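Local coordinates for putative ATP-grasp superfamily protein (PDB 3DF7), which is of unknown function but belongs to the ATP-grasp superfamily and therefore probably binds ATP, perhaps together with a metal ion, at residues A77-F82 with E244-L249; D110-Y115 with T127-L132; G120-P125 with P240-I245; F136-R141 with D157-Q162. All coordinates share one frame; numbering follows the deposited sequence.

Contact 1. Residues A77-F82 with E244-L249; sequences APEDDF and EINARL
Arg248 meets Glu79 side-on, presenting NE and NH2 to a single carboxylate oxygen. The bond from NE to Glu79 OE1 is the straighter, 3.0 Å long at 161°, and comes from above the carboxylate plane; NH2 reaches the syn lone pair of the same OE1 at 3.2 Å. OE1 lies in the guanidinium plane, but the two flat groups are turned 68° apart. The arginine is extended from CG to NE, which carries CD past Ala77 O at 3.2 Å, while Glu79 bends at chi2 (90°) to bring its carboxylate in. A water donates to Glu79 OE2 (2.7 Å) and Ile245 O and accepts from Ala247 N, centre of an inverse gamma turn. The run Glu244 to Arg248 resembles the segment that supplies metal ligands in ATP-grasp enzymes. A methionine in place of Arg248 would probably leave the buried Glu79 carboxylate without its counter-charge. Arg248 and the water thus engage both oxygens of this carboxylate, tying the loop before helix 83-92 to the turn after strand 240-246.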
loop_
_atom_site.group_PDB
_atom_site.type_symbol
_atom_site.label_atom_id
_atom_site.label_comp_id
_atom_site.label_asym_id
_atom_site.label_seq_id
_atom_site.Cartn_x
_atom_site.Cartn_y
_atom_site.Cartn_z
ATOM N N ALA A 77 -2.484 4.109 -6.411
ATOM C CA ALA A 77 -3.577 3.499 -7.156
ATOM C C ALA A 77 -3.490 1.985 -7.088
ATOM O O ALA A 77 -2.426 1.423 -6.834
ATOM C CB ALA A 77 -3.536 3.958 -8.611
ATOM N N PRO A 78 -4.619 1.302 -7.307
ATOM C CA PRO A 78 -4.594 -0.160 -7.260
ATOM C C PRO A 78 -3.721 -0.760 -8.366
ATOM O O PRO A 78 -3.600 -0.196 -9.457
ATOM C CB PRO A 78 -6.072 -0.537 -7.388
ATOM C CG PRO A 78 -6.684 0.641 -8.103
ATOM C CD PRO A 78 -5.993 1.808 -7.461
ATOM N N GLU A 79 -3.089 -1.891 -8.075
ATOM C CA GLU A 79 -2.253 -2.550 -9.074
ATOM C C GLU A 79 -3.149 -3.155 -10.155
ATOM O O GLU A 79 -2.725 -3.346 -11.297
ATOM C CB GLU A 79 -1.406 -3.647 -8.424
ATOM C CG GLU A 79 -0.260 -3.114 -7.573
ATOM C CD GLU A 79 -0.630 -2.895 -6.111
ATOM O OE1 GLU A 79 -1.828 -2.737 -5.790
ATOM O OE2 GLU A 79 0.299 -2.862 -5.278
ATOM N N ASP A 80 -4.392 -3.437 -9.772
ATOM C CA ASP A 80 -5.403 -4.035 -10.648
ATOM C C ASP A 80 -5.310 -3.628 -12.107
ATOM O O ASP A 80 -5.277 -2.441 -12.429
ATOM C CB ASP A 80 -6.805 -3.692 -10.140
ATOM C CG ASP A 80 -7.080 -4.256 -8.766
ATOM O OD1 ASP A 80 -6.257 -4.029 -7.856
ATOM O OD2 ASP A 80 -8.123 -4.922 -8.596
ATOM N N ASP A 81 -5.291 -4.631 -12.981
ATOM C CA ASP A 81 -5.223 -4.424 -14.424
ATOM C C ASP A 81 -4.120 -3.459 -14.847
ATOM O O ASP A 81 -4.264 -2.730 -15.830
ATOM C CB ASP A 81 -6.570 -3.923 -14.952
ATOM C CG ASP A 81 -7.707 -4.878 -14.644
ATOM O OD1 ASP A 81 -7.545 -6.098 -14.876
ATOM O OD2 ASP A 81 -8.768 -4.408 -14.176
ATOM N N PHE A 82 -3.022 -3.464 -14.097
ATOM C CA PHE A 82 -1.872 -2.614 -14.385
ATOM C C PHE A 82 -2.170 -1.117 -14.349
ATOM O O PHE A 82 -1.523 -0.332 -15.038
ATOM C CB PHE A 82 -1.280 -3.007 -15.741
ATOM C CG PHE A 82 -0.674 -4.381 -15.750
ATOM C CD1 PHE A 82 0.530 -4.623 -15.100
ATOM C CD2 PHE A 82 -1.337 -5.445 -16.353
ATOM C CE1 PHE A 82 1.066 -5.913 -15.043
ATOM C CE2 PHE A 82 -0.810 -6.737 -16.301
ATOM C CZ PHE A 82 0.397 -6.968 -15.642
ATOM N N GLU A 244 3.222 -10.655 -0.771
ATOM C CA GLU A 244 2.986 -9.611 -1.751
ATOM C C GLU A 244 3.836 -8.377 -1.495
ATOM O O GLU A 244 4.283 -8.138 -0.375
ATOM C CB GLU A 244 1.494 -9.244 -1.704
ATOM C CG GLU A 244 1.059 -8.089 -2.579
ATOM C CD GLU A 244 -0.448 -7.892 -2.555
ATOM O OE1 GLU A 244 -1.178 -8.863 -2.848
ATOM O OE2 GLU A 244 -0.903 -6.769 -2.246
ATOM N N ILE A 245 4.070 -7.605 -2.549
ATOM C CA ILE A 245 4.831 -6.373 -2.434
ATOM C C ILE A 245 4.009 -5.260 -3.062
ATOM O O ILE A 245 3.719 -5.295 -4.256
ATOM C CB ILE A 245 6.194 -6.446 -3.159
ATOM C CG1 ILE A 245 7.117 -7.438 -2.446
ATOM C CG2 ILE A 245 6.833 -5.061 -3.188
ATOM C CD1 ILE A 245 8.492 -7.561 -3.091
ATOM N N ASN A 246 3.617 -4.286 -2.246
ATOM C CA ASN A 246 2.842 -3.155 -2.736
ATOM C C ASN A 246 3.801 -1.991 -2.913
ATOM O O ASN A 246 4.263 -1.401 -1.933
ATOM C CB ASN A 246 1.744 -2.789 -1.737
ATOM C CG ASN A 246 0.731 -3.900 -1.559
ATOM O OD1 ASN A 246 -0.016 -4.232 -2.483
ATOM N ND2 ASN A 246 0.703 -4.489 -0.372
ATOM N N ALA A 247 4.125 -1.686 -4.167
ATOM C CA ALA A 247 5.044 -0.599 -4.477
ATOM C C ALA A 247 4.258 0.704 -4.514
ATOM O O ALA A 247 4.196 1.376 -5.538
ATOM C CB ALA A 247 5.722 -0.854 -5.823
ATOM N N ARG A 248 3.665 1.047 -3.375
ATOM C CA ARG A 248 2.845 2.245 -3.236
ATOM C C ARG A 248 2.455 2.349 -1.772
ATOM O O ARG A 248 2.642 1.404 -1.008
ATOM C CB ARG A 248 1.557 2.093 -4.047
ATOM C CG ARG A 248 0.759 0.847 -3.640
ATOM C CD ARG A 248 -0.660 0.848 -4.195
ATOM N NE ARG A 248 -1.353 -0.422 -3.957
ATOM C CZ ARG A 248 -1.936 -0.775 -2.815
ATOM N NH1 ARG A 248 -1.926 0.040 -1.767
ATOM N NH2 ARG A 248 -2.540 -1.951 -2.723
ATOM N N LEU A 249 1.889 3.485 -1.383
ATOM C CA LEU A 249 1.435 3.648 -0.010
ATOM C C LEU A 249 0.406 2.561 0.277
ATOM O O LEU A 249 -0.314 2.133 -0.626
ATOM C CB LEU A 249 0.763 5.005 0.179
ATOM C CG LEU A 249 1.627 6.257 0.057
ATOM C CD1 LEU A 249 0.812 7.476 0.489
ATOM C CD2 LEU A 249 2.857 6.116 0.928
HETATM O O HOH W 1 2.821 -3.409 -6.117
#

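Contact 2. Residues D110-Y115 with T127-L132; sequences DKWELY and TSLRPL
Thr127 lies over one face of the Tyr115 ring, its CB 3.5 Å from the ring centroid in a CH-pi contact. Its OG1 comes to 3.4 Å from Tyr115 CD1, and CG2, anti to the backbone N (OG1 at chi1 -53°), turns instead to Trp112, 4.0 Å from CZ3. The indole is held from two directions: Leu129 sets CG over the centre of the six-membered ring, 3.9 Å from the centroid and 9° off the normal, while Thr127 O stands at the ring edge near CZ3. Helix 111-118 is thereby packed, through two aromatic residues one turn apart, against the short edge strand 127-128 of the three-stranded antiparallel sheet within the ATP-grasp region. A water joins Tyr115 OH to Thr127 N, and Thr127 OG1 is hydrogen-bonded to Pro125 O and to Gln162 NE2. At the end of the strand, Ser128 OG accepts from Arg130 N at 3.2 Å, an ST turn that shapes the backbone around Leu129. At the helix start Asp110 is the N-cap: OD1 accepts from Trp112 N at 2.9 Å, with a weak second bond from Glu113 N, and OD2 forms a salt bridge with Arg141.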
loop_
_atom_site.group_PDB
_atom_site.type_symbol
_atom_site.label_atom_id
_atom_site.label_comp_id
_atom_site.label_asym_id
_atom_site.label_seq_id
_atom_site.Cartn_x
_atom_site.Cartn_y
_atom_site.Cartn_z
ATOM N N ASP A 110 2.036 -8.146 -10.986
ATOM C CA ASP A 110 1.674 -9.471 -11.465
ATOM C C ASP A 110 2.243 -10.482 -10.477
ATOM O O ASP A 110 3.449 -10.713 -10.451
ATOM C CB ASP A 110 2.271 -9.718 -12.853
ATOM C CG ASP A 110 1.781 -11.013 -13.473
ATOM O OD1 ASP A 110 1.587 -11.994 -12.725
ATOM O OD2 ASP A 110 1.600 -11.054 -14.707
ATOM N N LYS A 111 1.375 -11.085 -9.675
ATOM C CA LYS A 111 1.815 -12.046 -8.667
ATOM C C LYS A 111 2.613 -13.216 -9.240
ATOM O O LYS A 111 3.486 -13.762 -8.567
ATOM C CB LYS A 111 0.613 -12.569 -7.880
ATOM C CG LYS A 111 -0.145 -11.481 -7.129
ATOM C CD LYS A 111 -1.192 -12.066 -6.187
ATOM C CE LYS A 111 -2.054 -10.971 -5.577
ATOM N NZ LYS A 111 -2.885 -10.275 -6.593
ATOM N N TRP A 112 2.317 -13.610 -10.475
ATOM C CA TRP A 112 3.060 -14.716 -11.070
ATOM C C TRP A 112 4.482 -14.267 -11.378
ATOM O O TRP A 112 5.441 -15.001 -11.143
ATOM C CB TRP A 112 2.397 -15.210 -12.355
ATOM C CG TRP A 112 3.157 -16.356 -12.968
ATOM C CD1 TRP A 112 3.764 -16.376 -14.191
ATOM C CD2 TRP A 112 3.433 -17.627 -12.363
ATOM N NE1 TRP A 112 4.405 -17.579 -14.385
ATOM C CE2 TRP A 112 4.219 -18.364 -13.280
ATOM C CE3 TRP A 112 3.096 -18.214 -11.137
ATOM C CZ2 TRP A 112 4.670 -19.662 -13.006
ATOM C CZ3 TRP A 112 3.544 -19.504 -10.866
ATOM C CH2 TRP A 112 4.325 -20.212 -11.798
ATOM N N GLU A 113 4.615 -13.059 -11.913
ATOM C CA GLU A 113 5.932 -12.526 -12.226
ATOM C C GLU A 113 6.690 -12.277 -10.919
ATOM O O GLU A 113 7.888 -12.529 -10.831
ATOM C CB GLU A 113 5.802 -11.225 -13.025
ATOM C CG GLU A 113 5.411 -11.433 -14.488
ATOM C CD GLU A 113 6.439 -12.252 -15.254
ATOM O OE1 GLU A 113 7.638 -11.915 -15.185
ATOM O OE2 GLU A 113 6.054 -13.234 -15.926
ATOM N N LEU A 114 5.986 -11.796 -9.900
ATOM C CA LEU A 114 6.636 -11.536 -8.620
ATOM C C LEU A 114 7.136 -12.843 -8.016
ATOM O O LEU A 114 8.224 -12.895 -7.451
ATOM C CB LEU A 114 5.675 -10.844 -7.647
ATOM C CG LEU A 114 6.269 -10.509 -6.272
ATOM C CD1 LEU A 114 7.528 -9.659 -6.441
ATOM C CD2 LEU A 114 5.238 -9.777 -5.434
ATOM N N TYR A 115 6.337 -13.897 -8.133
ATOM C CA TYR A 115 6.729 -15.202 -7.608
ATOM C C TYR A 115 8.058 -15.652 -8.227
ATOM O O TYR A 115 8.989 -16.044 -7.519
ATOM C CB TYR A 115 5.641 -16.235 -7.909
ATOM C CG TYR A 115 6.104 -17.670 -7.765
ATOM C CD1 TYR A 115 6.491 -18.183 -6.526
ATOM C CD2 TYR A 115 6.165 -18.513 -8.876
ATOM C CE1 TYR A 115 6.927 -19.507 -6.398
ATOM C CE2 TYR A 115 6.601 -19.829 -8.759
ATOM C CZ TYR A 115 6.979 -20.318 -7.521
ATOM O OH TYR A 115 7.412 -21.622 -7.413
ATOM N N THR A 127 3.646 -21.517 -5.411
ATOM C CA THR A 127 2.751 -20.793 -6.310
ATOM C C THR A 127 2.730 -21.472 -7.674
ATOM O O THR A 127 3.757 -21.963 -8.145
ATOM C CB THR A 127 3.205 -19.328 -6.478
ATOM O OG1 THR A 127 3.360 -18.730 -5.185
ATOM C CG2 THR A 127 2.173 -18.529 -7.276
ATOM N N SER A 128 1.562 -21.491 -8.309
ATOM C CA SER A 128 1.421 -22.139 -9.607
ATOM C C SER A 128 0.290 -21.524 -10.425
ATOM O O SER A 128 -0.483 -20.713 -9.918
ATOM C CB SER A 128 1.154 -23.635 -9.399
ATOM O OG SER A 128 1.048 -24.318 -10.636
ATOM N N LEU A 129 0.206 -21.905 -11.696
ATOM C CA LEU A 129 -0.850 -21.403 -12.569
ATOM C C LEU A 129 -1.953 -22.460 -12.654
ATOM O O LEU A 129 -2.958 -22.288 -13.347
ATOM C CB LEU A 129 -0.289 -21.095 -13.962
ATOM C CG LEU A 129 0.714 -19.934 -14.029
ATOM C CD1 LEU A 129 1.320 -19.833 -15.420
ATOM C CD2 LEU A 129 0.005 -18.635 -13.668
ATOM N N ARG A 130 -1.741 -23.558 -11.938
ATOM C CA ARG A 130 -2.693 -24.659 -11.885
ATOM C C ARG A 130 -2.833 -25.114 -10.434
ATOM O O ARG A 130 -2.042 -24.722 -9.582
ATOM C CB ARG A 130 -2.209 -25.803 -12.783
ATOM C CG ARG A 130 -2.421 -25.505 -14.263
ATOM C CD ARG A 130 -1.972 -26.632 -15.166
ATOM N NE ARG A 130 -2.321 -26.361 -16.560
ATOM C CZ ARG A 130 -1.975 -27.138 -17.580
ATOM N NH1 ARG A 130 -1.267 -28.237 -17.364
ATOM N NH2 ARG A 130 -2.343 -26.820 -18.815
ATOM N N PRO A 131 -3.850 -25.938 -10.130
ATOM C CA PRO A 131 -4.037 -26.405 -8.753
ATOM C C PRO A 131 -2.776 -26.994 -8.128
ATOM O O PRO A 131 -1.971 -27.628 -8.810
ATOM C CB PRO A 131 -5.154 -27.436 -8.893
ATOM C CG PRO A 131 -5.990 -26.851 -10.001
ATOM C CD PRO A 131 -4.927 -26.441 -11.002
ATOM N N LEU A 132 -2.605 -26.761 -6.830
ATOM C CA LEU A 132 -1.458 -27.279 -6.093
ATOM C C LEU A 132 -1.915 -28.469 -5.258
ATOM O O LEU A 132 -3.101 -28.602 -4.963
ATOM C CB LEU A 132 -0.892 -26.203 -5.164
ATOM C CG LEU A 132 -0.180 -25.017 -5.816
ATOM C CD1 LEU A 132 -0.004 -23.888 -4.808
ATOM C CD2 LEU A 132 1.167 -25.479 -6.356
HETATM O O HOH W 2 6.036 -23.373 -5.760
#

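Contact 3. Residues G120-P125 with P240-I245; sequences GEVQVP and PYVIEI
The edge strand 240-246 of the large antiparallel sheet of the ATP-grasp region is met here by the loop between helix 111-118 and strand 127-128. One backbone bond joins them, Val242 N to Gln123 O, 2.9 Å long and nearly straight at 174°. Beside it Gln123 lies alongside Tyr241, both side chains pointing the same way. Gln123 CG is over the centre of the Tyr241 ring, 3.8 Å from the centroid in a CH-pi contact, and the bend at chi2 (66°) carries NE2 to 3.5 Å from Tyr241 CE1. That amide nitrogen also donates to Val124 O, 3.1 Å away, which limits its rotation. Pro125 N approaches the same ring at its edge. On the side toward helices 206-220 and 111-118, Val122 CG2 packs on Val242 CG2 at 3.8 Å. Farther along, a classic beta bulge places Ile243 and Glu244 both opposite Asp233. Pro125 bears on this end of the contact, its CD 3.3 Å from Val242 O and its CG 4.0 Å from Ile243 CD1.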
loop_
_atom_site.group_PDB
_atom_site.type_symbol
_atom_site.label_atom_id
_atom_site.label_comp_id
_atom_site.label_asym_id
_atom_site.label_seq_id
_atom_site.Cartn_x
_atom_site.Cartn_y
_atom_site.Cartn_z
ATOM N N GLY A 120 13.835 -17.597 -5.610
ATOM C CA GLY A 120 15.178 -18.045 -5.282
ATOM C C GLY A 120 15.945 -17.093 -4.385
ATOM O O GLY A 120 17.117 -17.326 -4.078
ATOM N N GLU A 121 15.279 -16.038 -3.933
ATOM C CA GLU A 121 15.927 -15.027 -3.106
ATOM C C GLU A 121 15.343 -14.839 -1.709
ATOM O O GLU A 121 16.012 -14.313 -0.821
ATOM C CB GLU A 121 15.892 -13.698 -3.848
ATOM C CG GLU A 121 16.583 -13.747 -5.194
ATOM C CD GLU A 121 18.065 -13.470 -5.088
ATOM O OE1 GLU A 121 18.689 -13.901 -4.091
ATOM O OE2 GLU A 121 18.604 -12.820 -6.006
ATOM N N VAL A 122 14.095 -15.252 -1.523
ATOM C CA VAL A 122 13.437 -15.113 -0.227
ATOM C C VAL A 122 12.322 -16.147 -0.121
ATOM O O VAL A 122 11.827 -16.643 -1.131
ATOM C CB VAL A 122 12.855 -13.685 -0.054
ATOM C CG1 VAL A 122 11.732 -13.455 -1.051
ATOM C CG2 VAL A 122 12.365 -13.484 1.376
ATOM N N GLN A 123 11.932 -16.485 1.102
ATOM C CA GLN A 123 10.890 -17.480 1.289
ATOM C C GLN A 123 9.522 -17.009 0.822
ATOM O O GLN A 123 9.026 -15.977 1.277
ATOM C CB GLN A 123 10.799 -17.885 2.760
ATOM C CG GLN A 123 9.811 -19.010 3.006
ATOM C CD GLN A 123 10.252 -20.314 2.372
ATOM O OE1 GLN A 123 11.323 -20.839 2.689
ATOM N NE2 GLN A 123 9.432 -20.841 1.465
ATOM N N VAL A 124 8.922 -17.765 -0.095
ATOM C CA VAL A 124 7.587 -17.461 -0.601
ATOM C C VAL A 124 6.785 -18.759 -0.595
ATOM O O VAL A 124 7.351 -19.851 -0.557
ATOM C CB VAL A 124 7.611 -16.901 -2.052
ATOM C CG1 VAL A 124 8.399 -15.603 -2.098
ATOM C CG2 VAL A 124 8.202 -17.935 -3.004
ATOM N N PRO A 125 5.452 -18.660 -0.612
ATOM C CA PRO A 125 4.658 -19.889 -0.608
ATOM C C PRO A 125 4.652 -20.546 -1.987
ATOM O O PRO A 125 4.908 -19.884 -2.997
ATOM C CB PRO A 125 3.274 -19.400 -0.187
ATOM C CG PRO A 125 3.215 -18.022 -0.755
ATOM C CD PRO A 125 4.598 -17.464 -0.487
ATOM N N PRO A 240 9.154 -16.263 8.279
ATOM C CA PRO A 240 8.462 -15.292 7.428
ATOM C C PRO A 240 8.291 -15.787 5.997
ATOM O O PRO A 240 9.239 -16.279 5.387
ATOM C CB PRO A 240 9.374 -14.064 7.476
ATOM C CG PRO A 240 10.085 -14.207 8.793
ATOM C CD PRO A 240 10.389 -15.684 8.831
ATOM N N TYR A 241 7.071 -15.655 5.484
ATOM C CA TYR A 241 6.737 -16.012 4.111
ATOM C C TYR A 241 6.275 -14.712 3.448
ATOM O O TYR A 241 5.342 -14.065 3.935
ATOM C CB TYR A 241 5.585 -17.018 4.063
ATOM C CG TYR A 241 5.986 -18.466 4.208
ATOM C CD1 TYR A 241 6.054 -19.302 3.094
ATOM C CD2 TYR A 241 6.279 -19.007 5.457
ATOM C CE1 TYR A 241 6.402 -20.643 3.223
ATOM C CE2 TYR A 241 6.632 -20.345 5.597
ATOM C CZ TYR A 241 6.689 -21.157 4.476
ATOM O OH TYR A 241 7.027 -22.480 4.605
ATOM N N VAL A 242 6.938 -14.324 2.362
ATOM C CA VAL A 242 6.578 -13.107 1.640
ATOM C C VAL A 242 5.442 -13.426 0.676
ATOM O O VAL A 242 5.574 -14.276 -0.211
ATOM C CB VAL A 242 7.783 -12.543 0.858
ATOM C CG1 VAL A 242 7.352 -11.373 -0.008
ATOM C CG2 VAL A 242 8.858 -12.091 1.834
ATOM N N ILE A 243 4.326 -12.728 0.858
ATOM C CA ILE A 243 3.129 -12.939 0.055
ATOM C C ILE A 243 2.917 -11.915 -1.057
ATOM O O ILE A 243 2.476 -12.257 -2.158
ATOM C CB ILE A 243 1.870 -12.896 0.952
ATOM C CG1 ILE A 243 2.090 -13.744 2.210
ATOM C CG2 ILE A 243 0.655 -13.387 0.167
ATOM C CD1 ILE A 243 2.348 -15.209 1.930
ATOM N N GLU A 244 3.222 -10.655 -0.771
ATOM C CA GLU A 244 2.986 -9.611 -1.751
ATOM C C GLU A 244 3.836 -8.377 -1.495
ATOM O O GLU A 244 4.283 -8.138 -0.375
ATOM C CB GLU A 244 1.494 -9.244 -1.704
ATOM C CG GLU A 244 1.059 -8.089 -2.579
ATOM C CD GLU A 244 -0.448 -7.892 -2.555
ATOM O OE1 GLU A 244 -1.178 -8.863 -2.848
ATOM O OE2 GLU A 244 -0.903 -6.769 -2.246
ATOM N N ILE A 245 4.070 -7.605 -2.549
ATOM C CA ILE A 245 4.831 -6.373 -2.434
ATOM C C ILE A 245 4.009 -5.260 -3.062
ATOM O O ILE A 245 3.719 -5.295 -4.256
ATOM C CB ILE A 245 6.194 -6.446 -3.159
ATOM C CG1 ILE A 245 7.117 -7.438 -2.446
ATOM C CG2 ILE A 245 6.833 -5.061 -3.188
ATOM C CD1 ILE A 245 8.492 -7.561 -3.091
#

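Contact 4. Residues F136-R141 with D157-Q162; sequences FIIKPR and DGHIAQ
Ile137 and Gln162 form a hydrogen-bonded antiparallel pair in which each backbone N-H serves the other's carbonyl: Gln162 N to Ile137 O at 2.9 Å, and Ile137 N to Gln162 O at 3.0 Å. Lys139 and Ile160 repeat the exchange, and beyond the last pair Arg141 N donates to Gly158 O at 2.8 Å, a straight bond of 168°. Strands 136-140 and 159-163 are laced together along the small three-stranded sheet of the ATP-grasp region, with Ile138 CA adding a C-H...O contact to Ile160 O. On the side of Lys139 and Ile160, Lys139 CG rests on Ile160 CG1 at 3.6 Å, and Ile160 CG2 presses on Arg141 CG. The polar ends here meet neighbouring elements: the Gln162 amide on strand 127-128, the Arg141 guanidinium at the start of helix 111-118, while Pro140 O accepts from Lys111 NZ. Lys139 NZ comes near Gln162 OE1, 3.7 Å away. The other side carries Ala161 CB against Phe136 CD1. His159 CG stands beside the backbone N (chi1 -77°), which folds the ring back over Pro140, whose CA lies above one face, 3.9 Å from the His159 centroid. An alanine in place of His159 would probably uncover the proline and deprive Ile138 CD1 of a neighbour. The non-hydrogen-bonded pair Pro140-His159 tolerates proline because it needs no N-H toward this strand: Lys139 and Arg141 bond on either side.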
loop_
_atom_site.group_PDB
_atom_site.type_symbol
_atom_site.label_atom_id
_atom_site.label_comp_id
_atom_site.label_asym_id
_atom_site.label_seq_id
_atom_site.Cartn_x
_atom_site.Cartn_y
_atom_site.Cartn_z
ATOM N N PHE A 136 -4.327 -24.711 -0.839
ATOM C CA PHE A 136 -4.077 -23.458 -1.538
ATOM C C PHE A 136 -5.344 -22.645 -1.750
ATOM O O PHE A 136 -6.456 -23.146 -1.603
ATOM C CB PHE A 136 -3.427 -23.749 -2.898
ATOM C CG PHE A 136 -4.381 -24.309 -3.925
ATOM C CD1 PHE A 136 -5.056 -23.462 -4.804
ATOM C CD2 PHE A 136 -4.624 -25.680 -3.996
ATOM C CE1 PHE A 136 -5.960 -23.969 -5.741
ATOM C CE2 PHE A 136 -5.525 -26.201 -4.926
ATOM C CZ PHE A 136 -6.196 -25.347 -5.801
ATOM N N ILE A 137 -5.160 -21.374 -2.080
ATOM C CA ILE A 137 -6.276 -20.489 -2.365
ATOM C C ILE A 137 -5.945 -19.890 -3.717
ATOM O O ILE A 137 -4.795 -19.937 -4.151
ATOM C CB ILE A 137 -6.404 -19.347 -1.328
ATOM C CG1 ILE A 137 -5.074 -18.601 -1.197
ATOM C CG2 ILE A 137 -6.841 -19.909 0.016
ATOM C CD1 ILE A 137 -5.129 -17.428 -0.238
ATOM N N ILE A 138 -6.944 -19.351 -4.400
ATOM C CA ILE A 138 -6.679 -18.735 -5.687
ATOM C C ILE A 138 -6.809 -17.229 -5.535
ATOM O O ILE A 138 -7.498 -16.745 -4.640
ATOM C CB ILE A 138 -7.655 -19.216 -6.782
ATOM C CG1 ILE A 138 -9.097 -18.855 -6.407
ATOM C CG2 ILE A 138 -7.493 -20.709 -6.997
ATOM C CD1 ILE A 138 -10.071 -19.000 -7.557
ATOM N N LYS A 139 -6.116 -16.493 -6.393
ATOM C CA LYS A 139 -6.186 -15.041 -6.368
ATOM C C LYS A 139 -5.821 -14.492 -7.740
ATOM O O LYS A 139 -5.032 -15.095 -8.468
ATOM C CB LYS A 139 -5.263 -14.478 -5.283
ATOM C CG LYS A 139 -3.796 -14.824 -5.426
ATOM C CD LYS A 139 -3.117 -14.910 -4.056
ATOM C CE LYS A 139 -3.301 -13.646 -3.233
ATOM N NZ LYS A 139 -2.715 -13.790 -1.865
ATOM N N PRO A 140 -6.417 -13.354 -8.125
ATOM C CA PRO A 140 -6.130 -12.752 -9.430
ATOM C C PRO A 140 -4.647 -12.425 -9.561
ATOM O O PRO A 140 -4.023 -11.991 -8.594
ATOM C CB PRO A 140 -6.997 -11.492 -9.427
ATOM C CG PRO A 140 -8.142 -11.861 -8.524
ATOM C CD PRO A 140 -7.429 -12.568 -7.396
ATOM N N ARG A 141 -4.081 -12.639 -10.746
ATOM C CA ARG A 141 -2.668 -12.339 -10.961
ATOM C C ARG A 141 -2.392 -10.870 -10.665
ATOM O O ARG A 141 -1.327 -10.525 -10.161
ATOM C CB ARG A 141 -2.247 -12.685 -12.397
ATOM C CG ARG A 141 -1.978 -14.173 -12.615
ATOM C CD ARG A 141 -1.505 -14.491 -14.038
ATOM N NE ARG A 141 -0.210 -13.896 -14.371
ATOM C CZ ARG A 141 0.504 -14.223 -15.447
ATOM N NH1 ARG A 141 0.052 -15.140 -16.293
ATOM N NH2 ARG A 141 1.668 -13.638 -15.682
ATOM N N ASP A 157 -8.659 -18.735 -15.515
ATOM C CA ASP A 157 -7.712 -17.978 -16.322
ATOM C C ASP A 157 -7.492 -16.611 -15.693
ATOM O O ASP A 157 -8.448 -15.939 -15.310
ATOM C CB ASP A 157 -8.248 -17.812 -17.747
ATOM C CG ASP A 157 -8.394 -19.135 -18.471
ATOM O OD1 ASP A 157 -9.007 -20.061 -17.898
ATOM O OD2 ASP A 157 -7.901 -19.252 -19.615
ATOM N N GLY A 158 -6.235 -16.204 -15.580
ATOM C CA GLY A 158 -5.938 -14.911 -14.991
ATOM C C GLY A 158 -5.656 -14.974 -13.499
ATOM O O GLY A 158 -5.353 -13.955 -12.885
ATOM N N HIS A 159 -5.759 -16.167 -12.917
ATOM C CA HIS A 159 -5.504 -16.355 -11.489
ATOM C C HIS A 159 -4.278 -17.230 -11.257
ATOM O O HIS A 159 -3.775 -17.883 -12.173
ATOM C CB HIS A 159 -6.687 -17.048 -10.800
ATOM C CG HIS A 159 -7.858 -16.157 -10.526
ATOM N ND1 HIS A 159 -8.600 -15.567 -11.526
ATOM C CD2 HIS A 159 -8.438 -15.786 -9.360
ATOM C CE1 HIS A 159 -9.588 -14.874 -10.989
ATOM N NE2 HIS A 159 -9.512 -14.989 -9.675
ATOM N N ILE A 160 -3.797 -17.235 -10.021
ATOM C CA ILE A 160 -2.683 -18.094 -9.659
ATOM C C ILE A 160 -3.178 -18.921 -8.486
ATOM O O ILE A 160 -4.156 -18.556 -7.826
ATOM C CB ILE A 160 -1.424 -17.313 -9.185
ATOM C CG1 ILE A 160 -1.758 -16.473 -7.949
ATOM C CG2 ILE A 160 -0.880 -16.461 -10.312
ATOM C CD1 ILE A 160 -0.531 -16.011 -7.178
ATOM N N ALA A 161 -2.522 -20.048 -8.254
ATOM C CA ALA A 161 -2.847 -20.905 -7.132
ATOM C C ALA A 161 -1.699 -20.635 -6.173
ATOM O O ALA A 161 -0.548 -20.541 -6.602
ATOM C CB ALA A 161 -2.846 -22.373 -7.561
ATOM N N GLN A 162 -1.997 -20.485 -4.889
ATOM C CA GLN A 162 -0.934 -20.229 -3.933
ATOM C C GLN A 162 -1.172 -20.892 -2.595
ATOM O O GLN A 162 -2.239 -20.762 -1.992
ATOM C CB GLN A 162 -0.732 -18.726 -3.728
ATOM C CG GLN A 162 0.477 -18.402 -2.853
ATOM C CD GLN A 162 0.829 -16.928 -2.860
ATOM O OE1 GLN A 162 0.128 -16.105 -2.272
ATOM N NE2 GLN A 162 1.920 -16.588 -3.539
#

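From the N terminus, the loop 77-82 after strand 72-76 comes first, and its return partner 244-249 makes contact 1 the widest closure, joining the pre-ATP-grasp region to the ATP-grasp region. Contacts 2 and 4 are nested inside it. Contact 2 closes a short loop from helix 111-118 to strand 127-128; contact 4 opens only afterwards and pairs strand 136-140 with 159-163, which also neighbours 127-128. Contact 3 crosses contact 2, since 120-125 lies between its segments and 240-245 beyond them, and encloses contact 4 before ending on strand 240-246, shared with contact 1. The small sheet, the helix and the large sheet are thereby linked, Pro125 packing on Gln162 and Leu114 on Ile245.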